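Local coordinates for protein neuraminidase (Influenza A virus, PDB 4GDI) that forms a calcium-binding beta-propeller tetramer related to the sialic-acid-cleaving viral neuraminidases, but has a diverged putative active site and may not share their activity, at residues 19-24 with 337-342; 208-213 with 271-276; 323-328 with 333-338. All blocks are in the same frame, centred on the assembly; numbering follows the deposited sequence.

Interaction 1. Residues 19-24 with 337-342; sequences KGWVPT and ICFWLE
Trp-21 and Phe-339 meet as an offset edge-to-face pair, in which the edge of the phenylalanine is turned toward the face of the indole's six-membered ring. The ring planes stand 64° apart and their centroids are 5.3 Å from each other. Closest contact is made near the rim of the indole, where Trp-21 CE3 lies 3.5 Å from Phe-339 CE2, while CD2 of Phe-339 sits near both CE3 and CZ3 of Trp-21. The phenylalanine ring gets there because its CG is placed between the backbone N and the carbonyl carbon (chi1 65°), which carries the ring toward the tryptophan although its CB does not point that way. At the far end of the indole, Trp-21 CH2 touches the CG2 methyl of Ile-337 at 4.2 Å, and Trp-21 CZ3 approaches the backbone O of Ile-337 at 3.9 Å. No hydrogen bond joins the two segments; the contact is apolar and buried.

The segments are not adjacent strands. They belong to one four-stranded antiparallel blade of the six-bladed propeller, in which strand 352-362 runs between strands 20-25 and 338-346, and the large side chains bridge over it. By pairing with strand 352-362, the N-terminal strand 20-25 completes a blade whose other three strands come from the end of the chain, the ring closure familiar in beta-propellers.

Around this pair the aromatic cluster continues. Phe-359 of the intervening strand and Phe-270 meet the ring of Phe-339, Trp-278 makes an edge-to-face contact with Trp-21, and Leu-293 and Phe-291 of strand 289-296 bring in the adjoining blade. Next to the tryptophan in sequence, Val-22 packs on Phe-124 of a neighbouring subunit, which places this outermost strand at the tetramer interface.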
loop_
_atom_site.group_PDB
_atom_site.type_symbol
_atom_site.label_atom_id
_atom_site.label_comp_id
_atom_site.label_asym_id
_atom_site.label_seq_id
_atom_site.Cartn_x
_atom_site.Cartn_y
_atom_site.Cartn_z
ATOM N N LYS A 19 4.806 25.962 -26.023
ATOM C CA LYS A 19 4.620 27.408 -25.914
ATOM C C LYS A 19 4.482 27.821 -24.461
ATOM O O LYS A 19 4.333 28.997 -24.150
ATOM C CB LYS A 19 3.381 27.842 -26.692
ATOM C CG LYS A 19 3.441 27.475 -28.165
ATOM C CD LYS A 19 2.243 27.996 -28.945
ATOM C CE LYS A 19 1.973 27.124 -30.167
ATOM N NZ LYS A 19 1.207 27.829 -31.229
ATOM N N GLY A 20 4.536 26.848 -23.563
ATOM C CA GLY A 20 4.485 27.141 -22.146
ATOM C C GLY A 20 4.939 25.967 -21.305
ATOM O O GLY A 20 5.169 24.879 -21.824
ATOM N N TRP A 21 5.065 26.194 -20.002
ATOM C CA TRP A 21 5.448 25.134 -19.077
ATOM C C TRP A 21 4.584 25.235 -17.839
ATOM O O TRP A 21 4.468 26.302 -17.245
ATOM C CB TRP A 21 6.909 25.294 -18.679
ATOM C CG TRP A 21 7.866 25.289 -19.845
ATOM C CD1 TRP A 21 8.314 26.371 -20.541
ATOM C CD2 TRP A 21 8.497 24.148 -20.426
ATOM N NE1 TRP A 21 9.193 25.974 -21.516
ATOM C CE2 TRP A 21 9.314 24.612 -21.472
ATOM C CE3 TRP A 21 8.447 22.779 -20.169
ATOM C CZ2 TRP A 21 10.075 23.752 -22.258
ATOM C CZ3 TRP A 21 9.206 21.933 -20.949
ATOM C CH2 TRP A 21 10.002 22.422 -21.980
ATOM N N VAL A 22 3.990 24.124 -17.438
ATOM C CA VAL A 22 3.138 24.118 -16.265
ATOM C C VAL A 22 3.603 23.074 -15.260
ATOM O O VAL A 22 4.073 21.999 -15.644
ATOM C CB VAL A 22 1.660 23.875 -16.639
ATOM C CG1 VAL A 22 1.151 25.006 -17.518
ATOM C CG2 VAL A 22 1.489 22.540 -17.332
ATOM N N PRO A 23 3.478 23.388 -13.958
ATOM C CA PRO A 23 3.897 22.423 -12.942
ATOM C C PRO A 23 2.899 21.274 -12.818
ATOM O O PRO A 23 1.697 21.511 -12.658
ATOM C CB PRO A 23 3.915 23.258 -11.652
ATOM C CG PRO A 23 2.901 24.331 -11.895
ATOM C CD PRO A 23 2.977 24.637 -13.368
ATOM N N THR A 24 3.381 20.043 -12.885
ATOM C CA THR A 24 2.498 18.908 -12.703
ATOM C C THR A 24 2.654 18.382 -11.279
ATOM O O THR A 24 1.800 17.660 -10.789
ATOM C CB THR A 24 2.777 17.797 -13.713
ATOM O OG1 THR A 24 4.161 17.438 -13.653
ATOM C CG2 THR A 24 2.438 18.255 -15.117
ATOM N N ILE A 337 7.261 16.596 -23.507
ATOM C CA ILE A 337 8.567 16.736 -22.863
ATOM C C ILE A 337 8.365 17.436 -21.525
ATOM O O ILE A 337 7.559 18.374 -21.406
ATOM C CB ILE A 337 9.580 17.516 -23.759
ATOM C CG1 ILE A 337 10.967 17.565 -23.109
ATOM C CG2 ILE A 337 9.098 18.920 -24.054
ATOM C CD1 ILE A 337 11.594 16.200 -22.908
ATOM N N CYS A 338 9.067 16.957 -20.505
ATOM C CA CYS A 338 8.932 17.531 -19.173
ATOM C C CYS A 338 10.318 17.720 -18.590
ATOM O O CYS A 338 11.302 17.204 -19.121
ATOM C CB CYS A 338 8.120 16.598 -18.258
ATOM S SG CYS A 338 6.461 16.124 -18.822
ATOM N N PHE A 339 10.413 18.466 -17.496
ATOM C CA PHE A 339 11.672 18.499 -16.783
ATOM C C PHE A 339 11.421 18.414 -15.295
ATOM O O PHE A 339 10.322 18.710 -14.817
ATOM C CB PHE A 339 12.504 19.740 -17.155
ATOM C CG PHE A 339 11.877 21.060 -16.753
ATOM C CD1 PHE A 339 12.118 21.609 -15.508
ATOM C CD2 PHE A 339 11.086 21.767 -17.647
ATOM C CE1 PHE A 339 11.553 22.827 -15.147
ATOM C CE2 PHE A 339 10.518 22.986 -17.296
ATOM C CZ PHE A 339 10.759 23.516 -16.043
ATOM N N TRP A 340 12.431 17.952 -14.565
ATOM C CA TRP A 340 12.378 17.959 -13.117
ATOM C C TRP A 340 13.338 19.051 -12.635
ATOM O O TRP A 340 14.298 19.408 -13.336
ATOM C CB TRP A 340 12.727 16.577 -12.530
ATOM C CG TRP A 340 14.011 15.948 -13.081
ATOM C CD1 TRP A 340 14.104 14.994 -14.054
ATOM C CD2 TRP A 340 15.359 16.236 -12.677
ATOM N NE1 TRP A 340 15.418 14.676 -14.285
ATOM C CE2 TRP A 340 16.209 15.426 -13.450
ATOM C CE3 TRP A 340 15.927 17.104 -11.736
ATOM C CZ2 TRP A 340 17.598 15.459 -13.315
ATOM C CZ3 TRP A 340 17.293 17.133 -11.608
ATOM C CH2 TRP A 340 18.114 16.320 -12.387
ATOM N N LEU A 341 13.081 19.567 -11.438
ATOM C CA LEU A 341 13.859 20.668 -10.891
ATOM C C LEU A 341 13.904 20.601 -9.363
ATOM O O LEU A 341 12.866 20.488 -8.719
ATOM C CB LEU A 341 13.239 21.989 -11.344
ATOM C CG LEU A 341 13.680 23.267 -10.627
ATOM C CD1 LEU A 341 15.091 23.607 -11.001
ATOM C CD2 LEU A 341 12.734 24.393 -11.002
ATOM N N GLU A 342 15.114 20.613 -8.811
ATOM C CA GLU A 342 15.318 20.653 -7.363
ATOM C C GLU A 342 14.924 22.024 -6.846
ATOM O O GLU A 342 15.396 23.057 -7.355
ATOM C CB GLU A 342 16.785 20.418 -6.995
ATOM C CG GLU A 342 17.243 18.960 -7.048
ATOM C CD GLU A 342 18.720 18.801 -6.736
ATOM O OE1 GLU A 342 19.453 19.815 -6.817
ATOM O OE2 GLU A 342 19.144 17.662 -6.398
#

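Interaction 2. Residues 208-213 with 271-276; sequences LIKCTG and ILDEKP
Lys-210 and Thr-212 project from a regular strand onto the irregular loop 271-274, which runs back past them with its end-to-end direction 153° from theirs. The two backbones come close without pairing: the CA atoms of Thr-212 and Ile-271 are 6.1 Å apart. Beyond Ile-271 the loop bends in an inverse gamma turn centred on Asp-273, closed by a weak bond from Glu-274 N to Leu-272 O.

Side chains make the polar links between the two segments. Thr-212 OG1 accepts a hydrogen bond from the backbone N-H of Ile-271 (N to OG1 2.9 Å, with 153° at the hydrogen). A water bound to the same hydroxyl oxygen at 2.8 Å donates to Ile-271 O at 2.9 Å, so both polar backbone atoms of Ile-271 are tied to one threonine. Lys-210 stretches out beyond its CG and brings its ammonium group to one side-chain and one backbone oxygen of the loop. Lys-210 NZ forms a salt bridge with Glu-274 OE2 at 2.7 Å, coming from above the carboxylate plane, and also donates to the backbone O of Asp-273 at 3.2 Å. Glu-274 meets it by folding at its second torsion (chi2 -68°), and its OE2 is shared with Tyr-203 OH. The carboxylate of Asp-273 turns instead to Arg-226, with which OD2 forms a salt bridge.

The side chain of Thr-212 lies about 11 Å from the bound calcium ion and takes no part in its site. Strand 208-214 is an inner strand of the blade between strands 200-205 and 224-228, and the loop pinned here leads from that blade's last strand, 233-236, into strand 277-281.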
loop_
_atom_site.group_PDB
_atom_site.type_symbol
_atom_site.label_atom_id
_atom_site.label_comp_id
_atom_site.label_asym_id
_atom_site.label_seq_id
_atom_site.Cartn_x
_atom_site.Cartn_y
_atom_site.Cartn_z
ATOM N N LEU A 208 16.466 10.040 -32.623
ATOM C CA LEU A 208 17.665 10.737 -32.161
ATOM C C LEU A 208 17.654 10.828 -30.647
ATOM O O LEU A 208 16.590 10.852 -30.032
ATOM C CB LEU A 208 17.699 12.165 -32.705
ATOM C CG LEU A 208 17.882 12.292 -34.214
ATOM C CD1 LEU A 208 17.898 13.757 -34.617
ATOM C CD2 LEU A 208 19.170 11.604 -34.626
ATOM N N ILE A 209 18.837 10.880 -30.053
ATOM C CA ILE A 209 18.957 11.094 -28.627
ATOM C C ILE A 209 19.667 12.440 -28.505
ATOM O O ILE A 209 20.677 12.670 -29.158
ATOM C CB ILE A 209 19.777 9.988 -27.923
ATOM C CG1 ILE A 209 19.181 8.584 -28.165
ATOM C CG2 ILE A 209 19.864 10.267 -26.401
ATOM C CD1 ILE A 209 19.471 8.003 -29.537
ATOM N N LYS A 210 19.111 13.334 -27.700
ATOM C CA LYS A 210 19.704 14.633 -27.491
ATOM C C LYS A 210 19.920 14.836 -26.004
ATOM O O LYS A 210 18.996 14.622 -25.214
ATOM C CB LYS A 210 18.768 15.700 -28.050
ATOM C CG LYS A 210 18.675 15.635 -29.571
ATOM C CD LYS A 210 17.721 16.651 -30.114
ATOM C CE LYS A 210 17.393 16.371 -31.576
ATOM N NZ LYS A 210 16.349 17.328 -32.016
ATOM N N CYS A 211 21.134 15.243 -25.625
ATOM C CA CYS A 211 21.496 15.377 -24.218
ATOM C C CYS A 211 22.153 16.733 -23.952
ATOM O O CYS A 211 22.861 17.276 -24.801
ATOM C CB CYS A 211 22.506 14.304 -23.817
ATOM S SG CYS A 211 22.030 12.626 -24.131
ATOM N N THR A 212 21.931 17.265 -22.765
ATOM C CA THR A 212 22.634 18.450 -22.334
ATOM C C THR A 212 23.606 18.038 -21.262
ATOM O O THR A 212 23.259 17.256 -20.375
ATOM C CB THR A 212 21.720 19.508 -21.743
ATOM O OG1 THR A 212 20.731 19.871 -22.701
ATOM C CG2 THR A 212 22.553 20.773 -21.376
ATOM N N GLY A 213 24.826 18.545 -21.372
ATOM C CA GLY A 213 25.868 18.290 -20.395
ATOM C C GLY A 213 26.111 19.452 -19.447
ATOM O O GLY A 213 25.515 20.528 -19.573
ATOM N N ILE A 271 18.902 21.984 -21.904
ATOM C CA ILE A 271 18.499 22.847 -23.025
ATOM C C ILE A 271 17.651 21.988 -23.962
ATOM O O ILE A 271 18.098 20.930 -24.399
ATOM C CB ILE A 271 19.733 23.377 -23.801
ATOM C CG1 ILE A 271 20.541 24.345 -22.924
ATOM C CG2 ILE A 271 19.321 24.032 -25.128
ATOM C CD1 ILE A 271 21.717 24.982 -23.625
ATOM N N LEU A 272 16.421 22.406 -24.244
ATOM C CA LEU A 272 15.617 21.712 -25.245
ATOM C C LEU A 272 16.140 22.064 -26.627
ATOM O O LEU A 272 15.928 23.168 -27.124
ATOM C CB LEU A 272 14.141 22.071 -25.127
ATOM C CG LEU A 272 13.164 21.237 -25.962
ATOM C CD1 LEU A 272 13.220 19.781 -25.566
ATOM C CD2 LEU A 272 11.737 21.758 -25.803
ATOM N N ASP A 273 16.800 21.092 -27.241
ATOM C CA ASP A 273 17.583 21.294 -28.451
ATOM C C ASP A 273 16.722 20.994 -29.683
ATOM O O ASP A 273 16.923 19.999 -30.374
ATOM C CB ASP A 273 18.821 20.397 -28.384
ATOM C CG ASP A 273 19.728 20.538 -29.584
ATOM O OD1 ASP A 273 19.571 21.502 -30.375
ATOM O OD2 ASP A 273 20.613 19.669 -29.722
ATOM N N GLU A 274 15.763 21.889 -29.912
ATOM C CA GLU A 274 14.839 21.825 -31.031
ATOM C C GLU A 274 14.764 23.199 -31.726
ATOM O O GLU A 274 15.564 24.093 -31.464
ATOM C CB GLU A 274 13.455 21.426 -30.512
ATOM C CG GLU A 274 13.455 20.121 -29.735
ATOM C CD GLU A 274 13.738 18.933 -30.632
ATOM O OE1 GLU A 274 13.289 18.986 -31.797
ATOM O OE2 GLU A 274 14.407 17.964 -30.196
ATOM N N LYS A 275 13.796 23.351 -32.612
ATOM C CA LYS A 275 13.489 24.640 -33.207
ATOM C C LYS A 275 11.992 24.865 -33.070
ATOM O O LYS A 275 11.209 24.208 -33.748
ATOM C CB LYS A 275 13.866 24.660 -34.685
ATOM C CG LYS A 275 15.359 24.642 -34.958
ATOM C CD LYS A 275 15.639 24.994 -36.416
ATOM C CE LYS A 275 17.077 24.683 -36.783
ATOM N NZ LYS A 275 17.188 24.199 -38.189
ATOM N N PRO A 276 11.582 25.778 -32.182
ATOM C CA PRO A 276 12.393 26.590 -31.270
ATOM C C PRO A 276 13.120 25.778 -30.212
ATOM O O PRO A 276 12.678 24.683 -29.855
ATOM C CB PRO A 276 11.349 27.462 -30.566
ATOM C CG PRO A 276 10.192 27.502 -31.500
ATOM C CD PRO A 276 10.156 26.135 -32.097
HETATM O O HOH W 1 19.781 18.613 -24.963
#

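Interaction 3. Residues 323-328 with 333-338; sequences FFQPKG and GCQRIC. With NO3 (nitrate ion), chain V.
The ring of Phe-324 carries the CB of Cys-338 over one face, a CH-pi contact with CB 3.5 Å from the ring centroid; the sulfur of the same cysteine approaches more obliquely. Phe-323 turns the other way, with Cys-338 O at its ring edge and Ile-337 CD1 3.7 Å from its CD1. A third flat group, the guanidinium of Arg-336, has Pro-326 CG over one face, 3.6 Å from NH2. At the guanidinium edge NH1 and NH2 both donate to O1 of a nitrate ion, each at 3.0 Å. This nitrate, probably from the crystallisation liquor, is also bound by Val-133 N of a neighbouring subunit, while Arg-336 NE forms a salt bridge with Asp-329.

Phe-324 and Cys-338 are the last hydrogen-bonded antiparallel pair at the loop end of a beta hairpin, beyond which strands 317-324 and 338-346 part into a long connection. Phe-324 N donates to Cys-338 O, and Cys-338 N to Phe-324 O, each at 3.0 Å.

Further into the loop, the bent side chain of Gln-335 takes over. Its NE2 donates to Pro-326 O at 3.1 Å and to Arg-336 O at 3.0 Å, both acceptors lying near its amide plane, which fixes the rotation of the amide. Cys-338 SG, in a disulfide with Cys-360, packs 3.6 Å from Pro-326 CG.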
loop_
_atom_site.group_PDB
_atom_site.type_symbol
_atom_site.label_atom_id
_atom_site.label_comp_id
_atom_site.label_asym_id
_atom_site.label_seq_id
_atom_site.Cartn_x
_atom_site.Cartn_y
_atom_site.Cartn_z
ATOM N N PHE A 323 15.688 16.454 -17.954
ATOM C CA PHE A 323 14.522 15.999 -18.688
ATOM C C PHE A 323 13.925 14.716 -18.152
ATOM O O PHE A 323 14.629 13.862 -17.613
ATOM C CB PHE A 323 14.904 15.697 -20.141
ATOM C CG PHE A 323 15.352 16.889 -20.920
ATOM C CD1 PHE A 323 14.467 17.902 -21.224
ATOM C CD2 PHE A 323 16.652 16.952 -21.415
ATOM C CE1 PHE A 323 14.876 18.983 -21.963
ATOM C CE2 PHE A 323 17.065 18.026 -22.152
ATOM C CZ PHE A 323 16.169 19.039 -22.438
ATOM N N PHE A 324 12.619 14.571 -18.337
ATOM C CA PHE A 324 12.011 13.238 -18.404
ATOM C C PHE A 324 10.871 13.260 -19.417
ATOM O O PHE A 324 10.344 14.327 -19.759
ATOM C CB PHE A 324 11.519 12.741 -17.043
ATOM C CG PHE A 324 10.265 13.429 -16.533
ATOM C CD1 PHE A 324 10.345 14.600 -15.798
ATOM C CD2 PHE A 324 9.016 12.857 -16.738
ATOM C CE1 PHE A 324 9.193 15.208 -15.293
ATOM C CE2 PHE A 324 7.855 13.456 -16.253
ATOM C CZ PHE A 324 7.943 14.631 -15.517
ATOM N N GLN A 325 10.518 12.089 -19.926
ATOM C CA GLN A 325 9.460 12.004 -20.930
ATOM C C GLN A 325 8.348 11.072 -20.472
ATOM O O GLN A 325 8.601 9.913 -20.136
ATOM C CB GLN A 325 10.011 11.512 -22.276
ATOM C CG GLN A 325 10.926 12.496 -22.978
ATOM C CD GLN A 325 11.486 11.922 -24.269
ATOM O OE1 GLN A 325 12.302 10.994 -24.248
ATOM N NE2 GLN A 325 11.029 12.443 -25.390
ATOM N N PRO A 326 7.109 11.584 -20.459
ATOM C CA PRO A 326 5.952 10.710 -20.243
ATOM C C PRO A 326 5.940 9.650 -21.334
ATOM O O PRO A 326 6.284 9.962 -22.468
ATOM C CB PRO A 326 4.754 11.646 -20.414
ATOM C CG PRO A 326 5.298 13.033 -20.267
ATOM C CD PRO A 326 6.723 12.978 -20.730
ATOM N N LYS A 327 5.575 8.419 -21.011
ATOM C CA LYS A 327 5.676 7.359 -21.993
ATOM C C LYS A 327 4.349 6.698 -22.322
ATOM O O LYS A 327 4.276 5.898 -23.251
ATOM C CB LYS A 327 6.688 6.312 -21.526
ATOM C CG LYS A 327 8.120 6.843 -21.553
ATOM C CD LYS A 327 9.159 5.759 -21.323
ATOM C CE LYS A 327 10.559 6.369 -21.414
ATOM N NZ LYS A 327 11.592 5.419 -20.965
ATOM N N GLY A 328 3.302 7.042 -21.586
ATOM C CA GLY A 328 2.022 6.368 -21.753
ATOM C C GLY A 328 0.849 7.251 -22.126
ATOM O O GLY A 328 -0.289 6.863 -21.902
ATOM N N GLY A 333 -1.314 13.086 -29.417
ATOM C CA GLY A 333 -0.788 12.420 -30.594
ATOM C C GLY A 333 0.689 12.711 -30.789
ATOM O O GLY A 333 1.357 12.038 -31.572
ATOM N N CYS A 334 1.199 13.709 -30.068
ATOM C CA CYS A 334 2.596 14.102 -30.173
ATOM C C CYS A 334 3.325 13.755 -28.874
ATOM O O CYS A 334 2.696 13.445 -27.856
ATOM C CB CYS A 334 2.707 15.601 -30.484
ATOM S SG CYS A 334 1.800 16.671 -29.332
ATOM N N GLN A 335 4.652 13.793 -28.919
ATOM C CA GLN A 335 5.461 13.376 -27.784
ATOM C C GLN A 335 5.664 14.552 -26.820
ATOM O O GLN A 335 6.174 15.613 -27.197
ATOM C CB GLN A 335 6.795 12.812 -28.270
ATOM C CG GLN A 335 7.753 12.431 -27.169
ATOM C CD GLN A 335 7.213 11.334 -26.310
ATOM O OE1 GLN A 335 6.870 10.260 -26.803
ATOM N NE2 GLN A 335 7.125 11.588 -25.006
ATOM N N ARG A 336 5.263 14.374 -25.575
ATOM C CA ARG A 336 5.436 15.439 -24.590
ATOM C C ARG A 336 6.852 15.439 -24.018
ATOM O O ARG A 336 7.543 14.413 -24.003
ATOM C CB ARG A 336 4.408 15.309 -23.456
ATOM C CG ARG A 336 2.974 15.662 -23.861
ATOM C CD ARG A 336 2.107 15.936 -22.634
ATOM N NE ARG A 336 2.002 14.769 -21.749
ATOM C CZ ARG A 336 1.922 14.831 -20.427
ATOM N NH1 ARG A 336 1.935 16.013 -19.804
ATOM N NH2 ARG A 336 1.828 13.715 -19.719
ATOM N N ILE A 337 7.261 16.596 -23.507
ATOM C CA ILE A 337 8.567 16.736 -22.863
ATOM C C ILE A 337 8.365 17.436 -21.525
ATOM O O ILE A 337 7.559 18.374 -21.406
ATOM C CB ILE A 337 9.580 17.516 -23.759
ATOM C CG1 ILE A 337 10.967 17.565 -23.109
ATOM C CG2 ILE A 337 9.098 18.920 -24.054
ATOM C CD1 ILE A 337 11.594 16.200 -22.908
ATOM N N CYS A 338 9.067 16.957 -20.505
ATOM C CA CYS A 338 8.932 17.531 -19.173
ATOM C C CYS A 338 10.318 17.720 -18.590
ATOM O O CYS A 338 11.302 17.204 -19.121
ATOM C CB CYS A 338 8.120 16.598 -18.258
ATOM S SG CYS A 338 6.461 16.124 -18.822
HETATM N N NO3 V . 1.320 14.958 -16.384
HETATM O O1 NO3 V . 2.528 14.976 -17.085
HETATM O O2 NO3 V . 1.283 15.170 -14.996
HETATM O O3 NO3 V . 0.126 14.743 -17.056
HETATM O O HOH W 2 5.260 8.150 -25.734
#

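Interactions 1 and 3 share Ile-337 and Cys-338 and belong to one blade, the sheet of strands 20-25, 352-362, 338-346 and 317-324; their centres are about 11 Å apart. Interaction 2 lies in the blade of strands 200-205 to 233-236 and the loop that leaves it, its centre about 15 Å from that of interaction 1 and about 14 Å from that of interaction 3. Along the chain, interaction 2 closes before interaction 3 opens and lies between the segments of interaction 1, while interactions 1 and 3 end on the same part of the chain. The three meet around Leu-272, which packs on Trp-21 and Ile-337, while Phe-323 CZ abuts the backbone of 271-272.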